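Local coordinates for protein endo-beta-mannanase (Opitutaceae bacterium TAV5, PDB 7BOB) that acts as a homotrimeric exo-beta-1,4-mannosidase of glycoside hydrolase family 5, probably releasing mannose from chain ends in the termite hindgut, at residues I446-F451 with D557-F562; L470-P475 with Q482-L487; G508-T513 with S577-A582; G518-I523 with M532-G537; V541-V546 with C550-L555. All blocks are in the same frame, centred on the assembly; numbering follows the deposited sequence.

How the contacts relate
All five contacts lie in the alpha/beta domain that follows the eight-stranded parallel barrel of the family 5 hydrolase. Contacts 1, 2, 4 and 5 reach its mixed sheet. In that sheet strand 444-448 neighbours 469-473, then 549-554, 539-546 and 529-533. Contacts 2 and 5 are closest, with centres about 7 Å apart; the centres of 2 and 3 are about 20 Å apart. Along the chain, contacts 2, 4 and 5 follow in series inside the loop closed by contact 1. Contact 3 crosses contact 1 and encloses 4 and 5. The last strand and helices thus pack back on strands 444-448 and 469-473 and close the domain. Contacts 2 and 4 also lie near a second subunit.

Contact 1 (I446-F451 with D557-F562); sequences IITGVF and DVEASF
The carboxylate of Glu559 lies against the methyl side of Thr448, with OE2 of Glu559 3.5 Å from CG2 of Thr448. The two side chains cross at about a right angle. The other oxygen, Glu559 OE1, faces the strand backbone and sits 3.8 Å from Thr448 CA. A bend at chi2 (81°) turns the carboxylate of Glu559 toward the strand. No hydrogen bond crosses between the two segments. Glu559 OE2 is instead gripped by Tyr580 OH and His473 ND1, so this buried carboxylate oxygen has two polar partners. With Glu559 cut back to alanine, the Tyr580 hydroxyl and His473 ND1 are likely to lose the oxygen they share. The contact joins the C-terminal end of strand 444-448, in the parallel part of the mixed sheet, to the start of helix 558-564. Asp557 is the N-cap of that helix. Its OD1 accepts from Ala560 N at 3.2 Å, met from above the carboxylate plane, while OD2 forms a salt bridge with Arg412. Asp557 O takes both Ser561 N and Ser561 OG. Gly449 has positive phi, and a beta carbon there would come tight against Asp557 OD1.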
# COMPACT_ATOMS: atom_id res chain seq x y z
N ILE A 446 -3.75 30.61 12.29
CA ILE A 446 -2.90 30.08 11.23
C ILE A 446 -3.53 28.79 10.73
O ILE A 446 -3.82 27.88 11.52
CB ILE A 446 -1.47 29.82 11.72
CG1 ILE A 446 -0.84 31.11 12.22
CG2 ILE A 446 -0.62 29.27 10.57
CD1 ILE A 446 0.57 30.91 12.71
N ILE A 447 -3.77 28.73 9.43
CA ILE A 447 -4.26 27.52 8.79
C ILE A 447 -3.08 26.85 8.10
O ILE A 447 -2.45 27.43 7.20
CB ILE A 447 -5.39 27.83 7.80
CG1 ILE A 447 -6.56 28.54 8.51
CG2 ILE A 447 -5.83 26.57 7.09
CD1 ILE A 447 -7.72 28.90 7.58
N THR A 448 -2.75 25.63 8.54
CA THR A 448 -1.54 24.94 8.09
C THR A 448 -1.83 23.99 6.93
O THR A 448 -1.64 22.78 7.04
CB THR A 448 -0.92 24.18 9.26
OG1 THR A 448 -1.86 23.21 9.76
CG2 THR A 448 -0.52 25.16 10.37
N GLY A 449 -2.26 24.55 5.80
CA GLY A 449 -2.56 23.72 4.64
C GLY A 449 -3.51 22.58 4.94
O GLY A 449 -3.20 21.42 4.66
N VAL A 450 -4.64 22.87 5.57
CA VAL A 450 -5.68 21.87 5.75
C VAL A 450 -6.87 22.29 4.91
O VAL A 450 -7.00 23.46 4.51
CB VAL A 450 -6.08 21.66 7.22
CG1 VAL A 450 -4.92 21.04 7.98
CG2 VAL A 450 -6.51 22.98 7.86
N PHE A 451 -7.74 21.33 4.63
CA PHE A 451 -8.85 21.54 3.72
C PHE A 451 -10.08 22.03 4.48
O PHE A 451 -10.42 21.49 5.55
CB PHE A 451 -9.14 20.25 2.97
CG PHE A 451 -7.91 19.61 2.37
CD1 PHE A 451 -7.27 20.18 1.27
CD2 PHE A 451 -7.39 18.44 2.90
CE1 PHE A 451 -6.14 19.58 0.71
CE2 PHE A 451 -6.26 17.84 2.34
CZ PHE A 451 -5.64 18.42 1.25
N ASP A 557 2.40 24.93 -0.03
CA ASP A 557 2.22 24.10 1.16
C ASP A 557 3.47 24.25 2.03
O ASP A 557 4.40 23.45 1.97
CB ASP A 557 1.96 22.65 0.77
CG ASP A 557 1.46 21.83 1.94
OD1 ASP A 557 1.68 22.25 3.11
OD2 ASP A 557 0.87 20.76 1.68
N VAL A 558 3.44 25.28 2.88
CA VAL A 558 4.61 25.67 3.68
C VAL A 558 5.10 24.50 4.54
O VAL A 558 6.25 24.07 4.45
CB VAL A 558 4.28 26.90 4.54
CG1 VAL A 558 5.45 27.30 5.44
CG2 VAL A 558 3.86 28.06 3.64
N GLU A 559 4.21 23.98 5.37
CA GLU A 559 4.63 22.96 6.32
C GLU A 559 5.12 21.70 5.61
O GLU A 559 6.12 21.11 6.02
CB GLU A 559 3.49 22.63 7.28
CG GLU A 559 3.26 23.76 8.29
CD GLU A 559 2.42 24.89 7.70
OE1 GLU A 559 1.89 24.72 6.58
OE2 GLU A 559 2.28 25.91 8.37
N ALA A 560 4.45 21.31 4.52
CA ALA A 560 4.91 20.15 3.77
C ALA A 560 6.29 20.41 3.17
O ALA A 560 7.19 19.57 3.28
CB ALA A 560 3.90 19.78 2.67
N SER A 561 6.46 21.57 2.52
CA SER A 561 7.77 21.93 1.98
C SER A 561 8.86 21.85 3.04
O SER A 561 9.91 21.24 2.82
CB SER A 561 7.74 23.33 1.34
OG SER A 561 6.61 23.55 0.52
N PHE A 562 8.63 22.48 4.18
CA PHE A 562 9.60 22.38 5.27
C PHE A 562 9.83 20.92 5.67
O PHE A 562 10.99 20.49 5.84
CB PHE A 562 9.11 23.19 6.46
CG PHE A 562 9.13 24.68 6.23
CD1 PHE A 562 9.73 25.23 5.10
CD2 PHE A 562 8.58 25.53 7.18
CE1 PHE A 562 9.75 26.57 4.92
CE2 PHE A 562 8.59 26.88 7.00
CZ PHE A 562 9.18 27.42 5.86

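Contact 2 (L470-P475 with Q482-L487); sequences LLWHAP and QAMSRL
Both Met484 and Trp472 send CG anti to the backbone N, with chi1 at -172° and -160°, and this carries the thioether and the indole toward each other. Met484 then bends at chi3 (-70°), which returns its methyl to the indole: CE of Met484 is 4.0 Å from CZ2 of Trp472. Met484 CG is 4.0 Å from Trp472 CH2. The sulfur makes a Met-aromatic contact, 5.1 Å from SD of Met484 to the centroid of the six-membered ring of Trp472, approached obliquely. Leu487 adds a branch at the far end of the ring, with its CD2 3.8 Å from Trp472 CZ3. The contact packs helix 482-488 onto strand 469-473 of the mixed sheet, and helix 454-465 lines the same layer through Ile457 and His461. Loss of the Trp472 indole to a serine is likely to leave Met484 and Leu487 without the surface they pack on. Pro475 also touches the sulfur, with its CB 3.7 Å from Met484 SD. The same CB lies over one face of the indole, toward its rim. At the start of the helix Gln482 packs on Glu337 of the second subunit.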
# COMPACT_ATOMS: atom_id res chain seq x y z
N LEU A 470 -5.66 36.49 9.79
CA LEU A 470 -5.60 35.12 9.28
C LEU A 470 -4.34 34.93 8.45
O LEU A 470 -4.13 35.62 7.44
CB LEU A 470 -6.84 34.79 8.44
CG LEU A 470 -7.01 33.38 7.87
CD1 LEU A 470 -7.25 32.35 8.99
CD2 LEU A 470 -8.16 33.37 6.88
N LEU A 471 -3.49 33.99 8.86
CA LEU A 471 -2.37 33.53 8.05
C LEU A 471 -2.76 32.18 7.44
O LEU A 471 -2.88 31.18 8.15
CB LEU A 471 -1.09 33.41 8.87
CG LEU A 471 0.12 32.84 8.13
CD1 LEU A 471 0.38 33.58 6.79
CD2 LEU A 471 1.33 32.93 9.03
N TRP A 472 -2.99 32.16 6.13
CA TRP A 472 -3.59 31.02 5.43
C TRP A 472 -2.53 30.35 4.57
O TRP A 472 -2.24 30.80 3.46
CB TRP A 472 -4.77 31.47 4.59
CG TRP A 472 -5.72 30.36 4.23
CD1 TRP A 472 -5.46 29.02 4.24
CD2 TRP A 472 -7.07 30.50 3.79
NE1 TRP A 472 -6.57 28.32 3.84
CE2 TRP A 472 -7.58 29.21 3.57
CE3 TRP A 472 -7.91 31.61 3.55
CZ2 TRP A 472 -8.88 28.98 3.14
CZ3 TRP A 472 -9.20 31.38 3.13
CH2 TRP A 472 -9.68 30.07 2.93
N HIS A 473 -1.96 29.25 5.06
CA HIS A 473 -0.99 28.53 4.25
C HIS A 473 -1.73 27.58 3.32
O HIS A 473 -2.43 26.67 3.78
CB HIS A 473 0.02 27.79 5.13
CG HIS A 473 1.09 28.68 5.68
ND1 HIS A 473 1.94 28.30 6.69
CD2 HIS A 473 1.44 29.95 5.36
CE1 HIS A 473 2.77 29.29 6.96
NE2 HIS A 473 2.48 30.31 6.17
N ALA A 474 -1.60 27.82 2.01
CA ALA A 474 -2.06 26.99 0.91
C ALA A 474 -3.58 26.82 0.91
O ALA A 474 -4.07 25.73 1.22
CB ALA A 474 -1.39 25.61 0.97
N PRO A 475 -4.35 27.86 0.60
CA PRO A 475 -5.80 27.67 0.46
C PRO A 475 -6.10 26.60 -0.57
O PRO A 475 -5.32 26.35 -1.49
CB PRO A 475 -6.31 29.05 0.02
CG PRO A 475 -5.08 29.91 -0.17
CD PRO A 475 -3.97 29.28 0.58
N GLN A 482 -16.37 31.25 -5.30
CA GLN A 482 -16.62 32.66 -4.99
C GLN A 482 -16.24 32.98 -3.56
O GLN A 482 -15.50 33.93 -3.31
CB GLN A 482 -18.07 33.04 -5.25
CG GLN A 482 -18.50 32.95 -6.73
CD GLN A 482 -19.14 31.60 -7.06
OE1 GLN A 482 -18.90 30.59 -6.37
NE2 GLN A 482 -19.94 31.57 -8.12
N ALA A 483 -16.69 32.15 -2.60
CA ALA A 483 -16.48 32.46 -1.18
C ALA A 483 -14.99 32.59 -0.87
O ALA A 483 -14.56 33.60 -0.30
CB ALA A 483 -17.13 31.41 -0.28
N MET A 484 -14.19 31.59 -1.26
CA MET A 484 -12.76 31.68 -0.98
C MET A 484 -12.12 32.86 -1.71
O MET A 484 -11.25 33.55 -1.15
CB MET A 484 -12.06 30.38 -1.35
CG MET A 484 -10.61 30.34 -0.91
SD MET A 484 -9.76 28.79 -1.34
CE MET A 484 -10.57 27.64 -0.21
N SER A 485 -12.53 33.11 -2.97
CA SER A 485 -11.95 34.22 -3.74
C SER A 485 -12.20 35.57 -3.07
O SER A 485 -11.31 36.43 -3.04
CB SER A 485 -12.49 34.24 -5.17
OG SER A 485 -12.10 33.07 -5.88
N ARG A 486 -13.41 35.79 -2.54
CA ARG A 486 -13.68 37.04 -1.83
C ARG A 486 -12.91 37.13 -0.52
O ARG A 486 -12.61 38.24 -0.07
CB ARG A 486 -15.18 37.20 -1.56
CG ARG A 486 -16.00 37.15 -2.83
CD ARG A 486 -17.45 37.60 -2.63
NE ARG A 486 -18.21 36.66 -1.79
CZ ARG A 486 -19.14 35.82 -2.25
NH1 ARG A 486 -19.44 35.78 -3.55
NH2 ARG A 486 -19.77 35.02 -1.40
N LEU A 487 -12.58 36.00 0.10
CA LEU A 487 -11.82 36.04 1.35
C LEU A 487 -10.32 36.18 1.10
O LEU A 487 -9.65 37.00 1.72
CB LEU A 487 -12.09 34.80 2.19
CG LEU A 487 -11.44 34.79 3.57
CD1 LEU A 487 -11.65 36.12 4.29
CD2 LEU A 487 -11.99 33.64 4.39

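Contact 3 (G508-T513 with S577-A582); sequences GPYEFT and SAWYAA
Two T-shaped (edge-to-face) stacks carry this contact, and Trp579 takes part in both. In the first, its six-membered ring gives an edge to Tyr510. Trp579 CE3 stands over the centre of the Tyr510 ring, 3.8 Å from Tyr510 CD2, with the ring planes at 69°. In the second the roles change. Phe512 turns its edge to a face of Trp579, and its CZ comes within 3.5 Å of Trp579 CH2; these planes meet at 73°. In Trp579 chi1 near 180° (173°) swings CG away from the backbone N, which extends the indole toward both rings. Tyr510 and Phe512 are two residues apart on strand 508-512, so they present their rings on the same side.

Polar contact is slight. The Tyr510 hydroxyl bonds to Ser575 O, one turn before Trp579 on helix 569-583. Tyr510 OH also lies 3.4 Å from Trp579 N, at an angle too poor for a hydrogen bond. The methyl of Ala578 lies 3.9 Å from Tyr510 OH, in simple van der Waals contact. The strand crosses the helix at nearly a right angle. This aromatic cluster therefore joins the two elements by ring contacts, while a hydroxyl tether fixes the outer end of Tyr510.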
# COMPACT_ATOMS: atom_id res chain seq x y z
N GLY A 508 15.85 36.44 4.35
CA GLY A 508 16.56 35.41 3.62
C GLY A 508 15.73 34.71 2.56
O GLY A 508 14.55 35.01 2.35
N PRO A 509 16.36 33.76 1.89
CA PRO A 509 15.73 33.04 0.78
C PRO A 509 14.93 31.82 1.23
O PRO A 509 15.19 31.21 2.27
CB PRO A 509 16.95 32.60 -0.04
CG PRO A 509 17.97 32.28 1.04
CD PRO A 509 17.75 33.31 2.12
N TYR A 510 13.97 31.45 0.39
CA TYR A 510 13.08 30.32 0.66
C TYR A 510 12.77 29.60 -0.64
O TYR A 510 12.65 30.22 -1.70
CB TYR A 510 11.78 30.78 1.29
CG TYR A 510 11.95 31.21 2.71
CD1 TYR A 510 11.89 30.28 3.75
CD2 TYR A 510 12.20 32.55 3.02
CE1 TYR A 510 12.05 30.69 5.08
CE2 TYR A 510 12.36 32.96 4.35
CZ TYR A 510 12.28 32.02 5.37
OH TYR A 510 12.45 32.41 6.67
N GLU A 511 12.62 28.28 -0.54
CA GLU A 511 12.20 27.48 -1.68
C GLU A 511 11.13 26.50 -1.22
O GLU A 511 11.37 25.72 -0.30
CB GLU A 511 13.38 26.73 -2.30
CG GLU A 511 12.98 25.83 -3.43
CD GLU A 511 14.14 25.00 -3.92
OE1 GLU A 511 15.14 25.61 -4.36
OE2 GLU A 511 14.06 23.76 -3.85
N PHE A 512 9.96 26.55 -1.86
CA PHE A 512 8.84 25.67 -1.58
C PHE A 512 8.68 24.67 -2.72
O PHE A 512 8.36 25.07 -3.84
CB PHE A 512 7.56 26.47 -1.39
CG PHE A 512 7.64 27.47 -0.29
CD1 PHE A 512 7.59 27.07 1.03
CD2 PHE A 512 7.82 28.81 -0.57
CE1 PHE A 512 7.68 27.99 2.06
CE2 PHE A 512 7.91 29.74 0.47
CZ PHE A 512 7.84 29.33 1.77
N THR A 513 8.87 23.38 -2.42
CA THR A 513 8.71 22.32 -3.40
C THR A 513 7.36 21.62 -3.34
O THR A 513 7.05 20.86 -4.25
CB THR A 513 9.80 21.26 -3.22
OG1 THR A 513 9.60 20.60 -1.95
CG2 THR A 513 11.19 21.90 -3.27
N SER A 577 11.31 29.02 11.10
CA SER A 577 10.58 29.71 12.14
C SER A 577 10.49 31.21 11.84
O SER A 577 9.44 31.83 12.04
CB SER A 577 11.26 29.41 13.48
OG SER A 577 10.86 30.30 14.49
N ALA A 578 11.56 31.79 11.31
CA ALA A 578 11.50 33.19 10.91
C ALA A 578 10.42 33.45 9.86
O ALA A 578 9.89 34.56 9.79
CB ALA A 578 12.87 33.64 10.39
N TRP A 579 10.08 32.43 9.06
CA TRP A 579 9.02 32.57 8.07
C TRP A 579 7.70 33.01 8.71
O TRP A 579 7.04 33.94 8.23
CB TRP A 579 8.81 31.26 7.30
CG TRP A 579 7.62 31.33 6.39
CD1 TRP A 579 6.33 30.99 6.69
CD2 TRP A 579 7.60 31.82 5.03
NE1 TRP A 579 5.52 31.21 5.59
CE2 TRP A 579 6.28 31.73 4.57
CE3 TRP A 579 8.58 32.34 4.17
CZ2 TRP A 579 5.90 32.12 3.29
CZ3 TRP A 579 8.21 32.73 2.89
CH2 TRP A 579 6.88 32.62 2.47
N TYR A 580 7.28 32.31 9.78
CA TYR A 580 6.00 32.66 10.41
C TYR A 580 6.04 34.07 10.98
O TYR A 580 5.05 34.81 10.88
CB TYR A 580 5.65 31.67 11.52
CG TYR A 580 5.32 30.29 11.01
CD1 TYR A 580 4.02 29.96 10.63
CD2 TYR A 580 6.30 29.34 10.89
CE1 TYR A 580 3.71 28.72 10.14
CE2 TYR A 580 6.01 28.09 10.41
CZ TYR A 580 4.72 27.79 10.04
OH TYR A 580 4.45 26.54 9.57
N ALA A 581 7.16 34.45 11.60
CA ALA A 581 7.26 35.79 12.20
C ALA A 581 7.07 36.87 11.14
O ALA A 581 6.28 37.81 11.33
CB ALA A 581 8.60 35.95 12.91
N ALA A 582 7.74 36.73 9.99
CA ALA A 582 7.63 37.76 8.95
C ALA A 582 6.20 37.92 8.45
O ALA A 582 5.75 39.04 8.17
CB ALA A 582 8.56 37.41 7.79

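Contact 4 (G518-I523 with M532-G537)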
# COMPACT_ATOMS: atom_id res chain seq x y z
N GLY A 518 -0.75 18.70 -4.57
CA GLY A 518 0.15 18.55 -5.69
C GLY A 518 -0.11 19.50 -6.84
O GLY A 518 0.49 19.33 -7.91
N MET A 519 -0.98 20.49 -6.66
CA MET A 519 -1.34 21.40 -7.74
C MET A 519 -0.99 22.84 -7.35
O MET A 519 -1.06 23.24 -6.18
CB MET A 519 -2.83 21.32 -8.07
CG MET A 519 -3.20 19.98 -8.68
SD MET A 519 -4.88 19.94 -9.30
CE MET A 519 -5.82 19.90 -7.76
N ARG A 520 -0.61 23.60 -8.37
CA ARG A 520 -0.27 25.00 -8.23
C ARG A 520 -1.18 25.81 -9.15
O ARG A 520 -1.58 25.35 -10.22
CB ARG A 520 1.19 25.21 -8.56
CG ARG A 520 1.73 26.52 -8.10
CD ARG A 520 3.22 26.49 -8.11
NE ARG A 520 3.74 27.84 -7.99
CZ ARG A 520 4.97 28.19 -8.33
NH1 ARG A 520 5.80 27.28 -8.84
NH2 ARG A 520 5.36 29.45 -8.18
N VAL A 521 -1.50 27.04 -8.73
CA VAL A 521 -2.48 27.85 -9.44
C VAL A 521 -1.85 29.19 -9.79
O VAL A 521 -0.97 29.69 -9.09
CB VAL A 521 -3.78 28.09 -8.64
CG1 VAL A 521 -4.61 26.82 -8.60
CG2 VAL A 521 -3.45 28.62 -7.25
N ARG A 522 -2.33 29.75 -10.89
CA ARG A 522 -2.05 31.13 -11.27
C ARG A 522 -3.26 31.98 -10.88
O ARG A 522 -4.39 31.71 -11.30
CB ARG A 522 -1.78 31.22 -12.77
CG ARG A 522 -1.19 32.54 -13.19
CD ARG A 522 -1.78 33.03 -14.49
NE ARG A 522 -1.18 32.39 -15.65
CZ ARG A 522 -0.82 33.05 -16.76
NH1 ARG A 522 -1.01 34.36 -16.85
NH2 ARG A 522 -0.27 32.39 -17.78
N ILE A 523 -3.03 33.00 -10.07
CA ILE A 523 -4.14 33.79 -9.57
C ILE A 523 -4.18 35.14 -10.28
O ILE A 523 -3.20 35.61 -10.86
CB ILE A 523 -4.07 33.97 -8.05
CG1 ILE A 523 -2.73 34.57 -7.63
CG2 ILE A 523 -4.32 32.59 -7.36
CD1 ILE A 523 -2.73 36.08 -7.50
N MET A 532 4.47 39.18 -1.92
CA MET A 532 5.72 38.57 -2.35
C MET A 532 5.47 37.85 -3.67
O MET A 532 4.36 37.40 -3.95
CB MET A 532 6.27 37.56 -1.33
CG MET A 532 6.81 38.17 -0.06
SD MET A 532 7.06 36.94 1.25
CE MET A 532 7.89 35.65 0.31
N THR A 533 6.53 37.73 -4.46
CA THR A 533 6.50 37.01 -5.71
C THR A 533 7.53 35.91 -5.63
O THR A 533 8.45 35.97 -4.81
CB THR A 533 6.80 37.93 -6.92
OG1 THR A 533 7.97 38.71 -6.64
CG2 THR A 533 5.64 38.87 -7.18
N ASP A 534 7.39 34.89 -6.47
CA ASP A 534 8.51 33.99 -6.62
C ASP A 534 9.59 34.69 -7.47
O ASP A 534 9.43 35.84 -7.89
CB ASP A 534 8.07 32.64 -7.20
CG ASP A 534 7.48 32.78 -8.58
OD1 ASP A 534 7.22 33.93 -9.00
OD2 ASP A 534 7.27 31.74 -9.26
N ASN A 535 10.71 34.00 -7.69
CA ASN A 535 11.84 34.66 -8.33
C ASN A 535 11.61 34.85 -9.83
O ASN A 535 12.34 35.64 -10.46
CB ASN A 535 13.15 33.91 -8.03
CG ASN A 535 13.30 32.60 -8.82
OD1 ASN A 535 12.34 32.06 -9.38
ND2 ASN A 535 14.53 32.07 -8.85
N GLU A 536 10.61 34.18 -10.40
CA GLU A 536 10.16 34.41 -11.77
C GLU A 536 8.87 35.24 -11.82
O GLU A 536 8.01 34.99 -12.68
CB GLU A 536 9.99 33.08 -12.51
CG GLU A 536 8.90 32.16 -11.97
CD GLU A 536 8.56 31.03 -12.93
OE1 GLU A 536 8.67 29.84 -12.55
OE2 GLU A 536 8.19 31.34 -14.09
N GLY A 537 8.70 36.19 -10.89
CA GLY A 537 7.79 37.32 -11.03
C GLY A 537 6.34 37.11 -10.60
O GLY A 537 5.62 38.11 -10.41
O HOH W 1 8.09 29.22 -9.58
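Asp534 OD2 is gripped by a water and by Arg520. Water 1 lies 2.7 Å from Asp534 OD2, to which it probably donates. Arg520 NH2 reaches the same Asp534 oxygen at 3.2 Å in a salt bridge whose hydrogen bond is weak, bent to 134°. The water also accepts from Arg520 NH2 at 3.1 Å, so the three atoms close a small triangle. The carboxylate oxygen meets the guanidinium at its edge, near the guanidinium plane. The two flat groups stand almost perpendicular, at 86°, and a single NH2 to OD2 pair joins them.

Arg520 reaches across with a chain that stays extended from CG to NE, its first torsion trans (chi1 -164°). Asp534 opens a type I turn, closed by Gly537 N bonding to Asp534 O at 3.1 Å. That turn belongs to the hairpin linking strand 529-533, at one edge of the mixed sheet, to strand 539-546. Strand 520-525 pairs instead with 490-496, so the salt bridge ties two separate sheets. The other carboxylate oxygen, Asp534 OD1, accepts from Ser538 N and so holds the carboxylate to the end of the turn. Glu536 stands near the same charges: its OE1 is 3.1 Å from water 1 and makes a long, weak ion pair with Arg496. Further along the first segment, Met519 and Arg522 pack on Asn246 and His294 of the second subunit.

Contact 5 (V541-V546 with C550-L555)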
# COMPACT_ATOMS: atom_id res chain seq x y z
N VAL A 541 2.72 35.29 -2.20
CA VAL A 541 2.04 35.66 -0.95
C VAL A 541 1.13 36.85 -1.22
O VAL A 541 1.60 37.90 -1.70
CB VAL A 541 3.03 35.99 0.18
CG1 VAL A 541 2.26 36.31 1.45
CG2 VAL A 541 3.99 34.82 0.44
N LEU A 542 -0.15 36.70 -0.92
CA LEU A 542 -1.12 37.77 -1.02
C LEU A 542 -1.48 38.31 0.36
O LEU A 542 -1.34 37.62 1.38
CB LEU A 542 -2.40 37.29 -1.71
CG LEU A 542 -2.27 36.48 -2.99
CD1 LEU A 542 -3.66 36.14 -3.51
CD2 LEU A 542 -1.46 37.24 -4.04
N ARG A 543 -1.97 39.56 0.39
CA ARG A 543 -2.44 40.21 1.61
C ARG A 543 -3.72 40.98 1.30
O ARG A 543 -3.74 41.82 0.41
CB ARG A 543 -1.39 41.16 2.21
CG ARG A 543 -1.75 41.68 3.60
CD ARG A 543 -0.52 42.08 4.42
NE ARG A 543 0.10 40.93 5.08
CZ ARG A 543 1.31 40.93 5.63
NH1 ARG A 543 2.07 42.03 5.62
NH2 ARG A 543 1.77 39.82 6.21
N HIS A 544 -4.79 40.68 2.04
CA HIS A 544 -6.12 41.17 1.72
C HIS A 544 -6.78 41.65 2.99
O HIS A 544 -6.93 40.88 3.94
CB HIS A 544 -6.98 40.08 1.08
CG HIS A 544 -8.29 40.57 0.54
ND1 HIS A 544 -9.41 39.78 0.47
CD2 HIS A 544 -8.65 41.77 0.03
CE1 HIS A 544 -10.41 40.47 -0.05
NE2 HIS A 544 -9.97 41.69 -0.33
N ARG A 545 -7.19 42.91 3.01
CA ARG A 545 -7.90 43.44 4.17
C ARG A 545 -9.40 43.31 3.93
O ARG A 545 -9.90 43.59 2.83
CB ARG A 545 -7.48 44.89 4.42
CG ARG A 545 -6.07 44.97 4.98
CD ARG A 545 -5.83 46.31 5.72
NE ARG A 545 -6.93 46.71 6.60
CZ ARG A 545 -7.04 46.25 7.84
NH1 ARG A 545 -6.15 45.41 8.32
NH2 ARG A 545 -8.02 46.60 8.64
N VAL A 546 -10.11 42.82 4.95
CA VAL A 546 -11.53 42.47 4.83
C VAL A 546 -12.20 42.95 6.11
O VAL A 546 -12.05 42.32 7.16
CB VAL A 546 -11.75 40.95 4.63
CG1 VAL A 546 -13.23 40.61 4.72
CG2 VAL A 546 -11.20 40.50 3.27
N CYS A 550 -7.39 41.02 8.35
CA CYS A 550 -6.42 40.94 7.26
C CYS A 550 -6.02 39.49 7.00
O CYS A 550 -5.51 38.82 7.90
CB CYS A 550 -5.19 41.78 7.61
SG CYS A 550 -3.92 41.73 6.34
N VAL A 551 -6.23 39.05 5.76
CA VAL A 551 -5.90 37.70 5.30
C VAL A 551 -4.56 37.74 4.60
O VAL A 551 -4.41 38.43 3.59
CB VAL A 551 -6.98 37.16 4.34
CG1 VAL A 551 -6.64 35.72 3.87
CG2 VAL A 551 -8.36 37.23 4.98
N THR A 552 -3.59 36.99 5.12
CA THR A 552 -2.31 36.78 4.43
C THR A 552 -2.28 35.34 3.91
O THR A 552 -2.15 34.39 4.69
CB THR A 552 -1.13 37.07 5.37
OG1 THR A 552 -1.21 38.42 5.83
CG2 THR A 552 0.21 36.86 4.68
N SER A 553 -2.41 35.17 2.59
CA SER A 553 -2.48 33.86 1.96
C SER A 553 -1.16 33.51 1.28
O SER A 553 -0.61 34.32 0.53
CB SER A 553 -3.63 33.79 0.94
OG SER A 553 -4.85 34.32 1.43
N VAL A 554 -0.66 32.30 1.54
CA VAL A 554 0.55 31.79 0.89
C VAL A 554 0.16 30.69 -0.08
O VAL A 554 -0.45 29.69 0.33
CB VAL A 554 1.57 31.26 1.93
CG1 VAL A 554 2.80 30.68 1.23
CG2 VAL A 554 1.95 32.34 2.94
N LEU A 555 0.54 30.84 -1.34
CA LEU A 555 0.17 29.88 -2.38
C LEU A 555 1.19 28.75 -2.47
O LEU A 555 1.69 28.43 -3.54
CB LEU A 555 0.02 30.60 -3.72
CG LEU A 555 -0.92 31.80 -3.67
CD1 LEU A 555 -1.02 32.53 -5.02
CD2 LEU A 555 -2.30 31.36 -3.19
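The beta hairpin of strands 539-546 and 549-554 brings these two segments together as antiparallel neighbours in the mixed sheet. Leu542 with Ser553 and His544 with Val551 are the hydrogen-bonded pairs. Leu542 N donates to Ser553 O at 2.8 Å. The return bond, Ser553 N to Leu542 O, is 2.9 Å. In the next such pair Val551 N reaches His544 O at 2.7 Å, and His544 N binds Val551 O. The pairs between and beyond them are non-hydrogen-bonded, and their side chains share one face of the sheet.

On that face Arg543 lies alongside Thr552. Arg543 NE donates to Thr552 OG1 at 2.9 Å, nearly straight at 160°, with the oxygen in the guanidinium plane. Arg543 NH2 adds a weak bond to the same OG1 at 3.3 Å. The bend of Arg543 at chi3 (-83°) brings the guanidinium back to Thr552. Its aliphatic part meets Cys550, whose SG is 3.5 Å from Arg543 CG. Further along, Val541 and Val554 lie side by side, with their CG2 atoms 4.1 Å apart. On the opposite face, His544 ND1 hydrogen-bonds Leu487 O of helix 482-488. NE and, weakly, NH2 of Arg543 converge on one hydroxyl oxygen, which probably limits the turning of the guanidinium and adds a side-chain link between the strands to the backbone bonds.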